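Local coordinates for fiber protein (Raptor siadenovirus a, PDB 5FJL) that forms the trimeric adenovirus fibre, whose head domain, the part present here, probably attaches the virion to a host-cell receptor, at residues A117-I122 and Q159-V164. Numbering follows the deposited sequence.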
loop_
_atom_site.group_PDB
_atom_site.type_symbol
_atom_site.label_atom_id
_atom_site.label_comp_id
_atom_site.label_asym_id
_atom_site.label_seq_id
_atom_site.Cartn_x
_atom_site.Cartn_y
_atom_site.Cartn_z
ATOM N N ALA A 117 2.696 -4.372 -3.350
ATOM C CA ALA A 117 3.158 -4.608 -4.720
ATOM C C ALA A 117 2.056 -5.119 -5.572
ATOM O O ALA A 117 1.162 -5.784 -5.085
ATOM C CB ALA A 117 4.254 -5.648 -4.743
ATOM N N LEU A 118 2.126 -4.822 -6.874
ATOM C CA LEU A 118 1.334 -5.493 -7.897
ATOM C C LEU A 118 2.200 -6.606 -8.482
ATOM O O LEU A 118 3.262 -6.311 -9.043
ATOM C CB LEU A 118 0.949 -4.521 -9.017
ATOM C CG LEU A 118 0.310 -5.227 -10.226
ATOM C CD1 LEU A 118 -0.966 -5.925 -9.817
ATOM C CD2 LEU A 118 0.075 -4.242 -11.341
ATOM N N CYS A 119 1.772 -7.838 -8.317
ATOM C CA CYS A 119 2.503 -9.023 -8.795
ATOM C C CYS A 119 1.658 -9.809 -9.742
ATOM O O CYS A 119 0.414 -9.846 -9.671
ATOM C CB CYS A 119 2.892 -9.926 -7.648
ATOM S SG CYS A 119 4.081 -9.098 -6.537
ATOM N N ILE A 120 2.345 -10.528 -10.640
ATOM C CA ILE A 120 1.728 -11.467 -11.554
ATOM C C ILE A 120 2.347 -12.821 -11.279
ATOM O O ILE A 120 3.563 -12.959 -11.321
ATOM C CB ILE A 120 1.914 -11.067 -13.028
ATOM C CG1 ILE A 120 1.243 -9.707 -13.318
ATOM C CG2 ILE A 120 1.350 -12.132 -13.948
ATOM C CD1 ILE A 120 1.717 -9.076 -14.597
ATOM N N PHE A 121 1.515 -13.800 -10.953
ATOM C CA PHE A 121 1.950 -15.177 -10.732
ATOM C C PHE A 121 1.541 -16.012 -11.917
ATOM O O PHE A 121 0.373 -16.041 -12.276
ATOM C CB PHE A 121 1.355 -15.775 -9.433
ATOM C CG PHE A 121 1.801 -15.042 -8.193
ATOM C CD1 PHE A 121 1.076 -13.955 -7.704
ATOM C CD2 PHE A 121 2.941 -15.431 -7.500
ATOM C CE1 PHE A 121 1.504 -13.268 -6.585
ATOM C CE2 PHE A 121 3.350 -14.735 -6.367
ATOM C CZ PHE A 121 2.639 -13.643 -5.933
ATOM N N ILE A 122 2.528 -16.659 -12.527
ATOM C CA ILE A 122 2.306 -17.571 -13.653
ATOM C C ILE A 122 2.422 -18.991 -13.145
ATOM O O ILE A 122 3.454 -19.375 -12.583
ATOM C CB ILE A 122 3.351 -17.346 -14.765
ATOM C CG1 ILE A 122 3.438 -15.873 -15.167
ATOM C CG2 ILE A 122 3.083 -18.273 -15.935
ATOM C CD1 ILE A 122 2.215 -15.304 -15.767
ATOM N N GLN A 159 5.499 -20.968 -11.494
ATOM C CA GLN A 159 6.512 -20.927 -12.528
ATOM C C GLN A 159 7.288 -19.618 -12.445
ATOM O O GLN A 159 8.515 -19.626 -12.383
ATOM C CB GLN A 159 5.883 -21.146 -13.905
ATOM C CG GLN A 159 5.075 -22.432 -14.020
ATOM C CD GLN A 159 5.885 -23.701 -13.870
ATOM O OE1 GLN A 159 7.046 -23.762 -14.223
ATOM N NE2 GLN A 159 5.267 -24.726 -13.285
ATOM N N TYR A 160 6.566 -18.492 -12.403
ATOM C CA TYR A 160 7.175 -17.186 -12.251
ATOM C C TYR A 160 6.349 -16.302 -11.342
ATOM O O TYR A 160 5.126 -16.428 -11.337
ATOM C CB TYR A 160 7.364 -16.454 -13.603
ATOM C CG TYR A 160 8.267 -17.228 -14.518
ATOM C CD1 TYR A 160 9.644 -17.065 -14.433
ATOM C CD2 TYR A 160 7.752 -18.147 -15.392
ATOM C CE1 TYR A 160 10.489 -17.825 -15.232
ATOM C CE2 TYR A 160 8.575 -18.909 -16.196
ATOM C CZ TYR A 160 9.939 -18.733 -16.106
ATOM O OH TYR A 160 10.803 -19.513 -16.898
ATOM N N MET A 161 7.050 -15.405 -10.650
ATOM C CA MET A 161 6.394 -14.230 -10.044
ATOM C C MET A 161 7.016 -13.011 -10.640
ATOM O O MET A 161 8.225 -12.827 -10.483
ATOM C CB MET A 161 6.568 -14.206 -8.527
ATOM C CG MET A 161 5.937 -12.980 -7.866
ATOM S SD MET A 161 6.235 -12.804 -6.085
ATOM C CE MET A 161 7.909 -12.258 -6.088
ATOM N N HIS A 162 6.199 -12.156 -11.229
ATOM C CA HIS A 162 6.670 -10.885 -11.755
ATOM C C HIS A 162 6.226 -9.763 -10.830
ATOM O O HIS A 162 5.029 -9.618 -10.624
ATOM C CB HIS A 162 6.120 -10.626 -13.156
ATOM C CG HIS A 162 6.423 -11.712 -14.149
ATOM N ND1 HIS A 162 7.705 -11.964 -14.585
ATOM C CD2 HIS A 162 5.622 -12.599 -14.785
ATOM C CE1 HIS A 162 7.668 -12.950 -15.473
ATOM N NE2 HIS A 162 6.429 -13.359 -15.603
ATOM N N ILE A 163 7.153 -8.995 -10.304
ATOM C CA ILE A 163 6.810 -7.757 -9.579
ATOM C C ILE A 163 6.699 -6.644 -10.614
ATOM O O ILE A 163 7.698 -6.275 -11.233
ATOM C CB ILE A 163 7.857 -7.383 -8.506
ATOM C CG1 ILE A 163 8.113 -8.553 -7.538
ATOM C CG2 ILE A 163 7.468 -6.082 -7.820
ATOM C CD1 ILE A 163 9.103 -8.258 -6.453
ATOM N N VAL A 164 5.507 -6.123 -10.799
ATOM C CA VAL A 164 5.245 -5.077 -11.764
ATOM C C VAL A 164 5.598 -3.706 -11.191
ATOM O O VAL A 164 6.319 -2.926 -11.804
ATOM C CB VAL A 164 3.792 -5.101 -12.218
ATOM C CG1 VAL A 164 3.511 -3.925 -13.167
ATOM C CG2 VAL A 164 3.451 -6.439 -12.868
#
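M161 lies alongside F121, both side chains leaving the same face of an antiparallel strand pair. M161 CG sits 3.5 Å from F121 CE2, and M161 SD lies 4.4 Å from the F121 ring centroid, 54° off the normal, an oblique Met-aromatic contact. With CG anti to the backbone N (chi1 178°), the M161 chain runs along the CE2-CZ side of the ring. C119 and I163 continue this buried face, to which F86 and M134 add cover, while R150 makes a cation-pi contact with F121. On the other face, I120 CD1 packs 3.6 Å from V164 CG2, and I122 CG1 lies 3.9 Å from H162 NE2; a hydrogen bond between H162 ND1 and T85 OG1 holds the imidazole's rotation. L118 and V164 run side by side against L149 of a second subunit, bringing the strand pair to the trimer interface. I120 N to H162 O and H162 N to I120 O, both 2.8 Å, fix the register. At the far end I122 O accepts both Q159 N (2.8 Å) and Y160 N (3.2 Å), the latter on a lone pair. Two residues thus oppose one: a classic beta bulge in an antiparallel strand pair of the all-beta adenovirus fibre head.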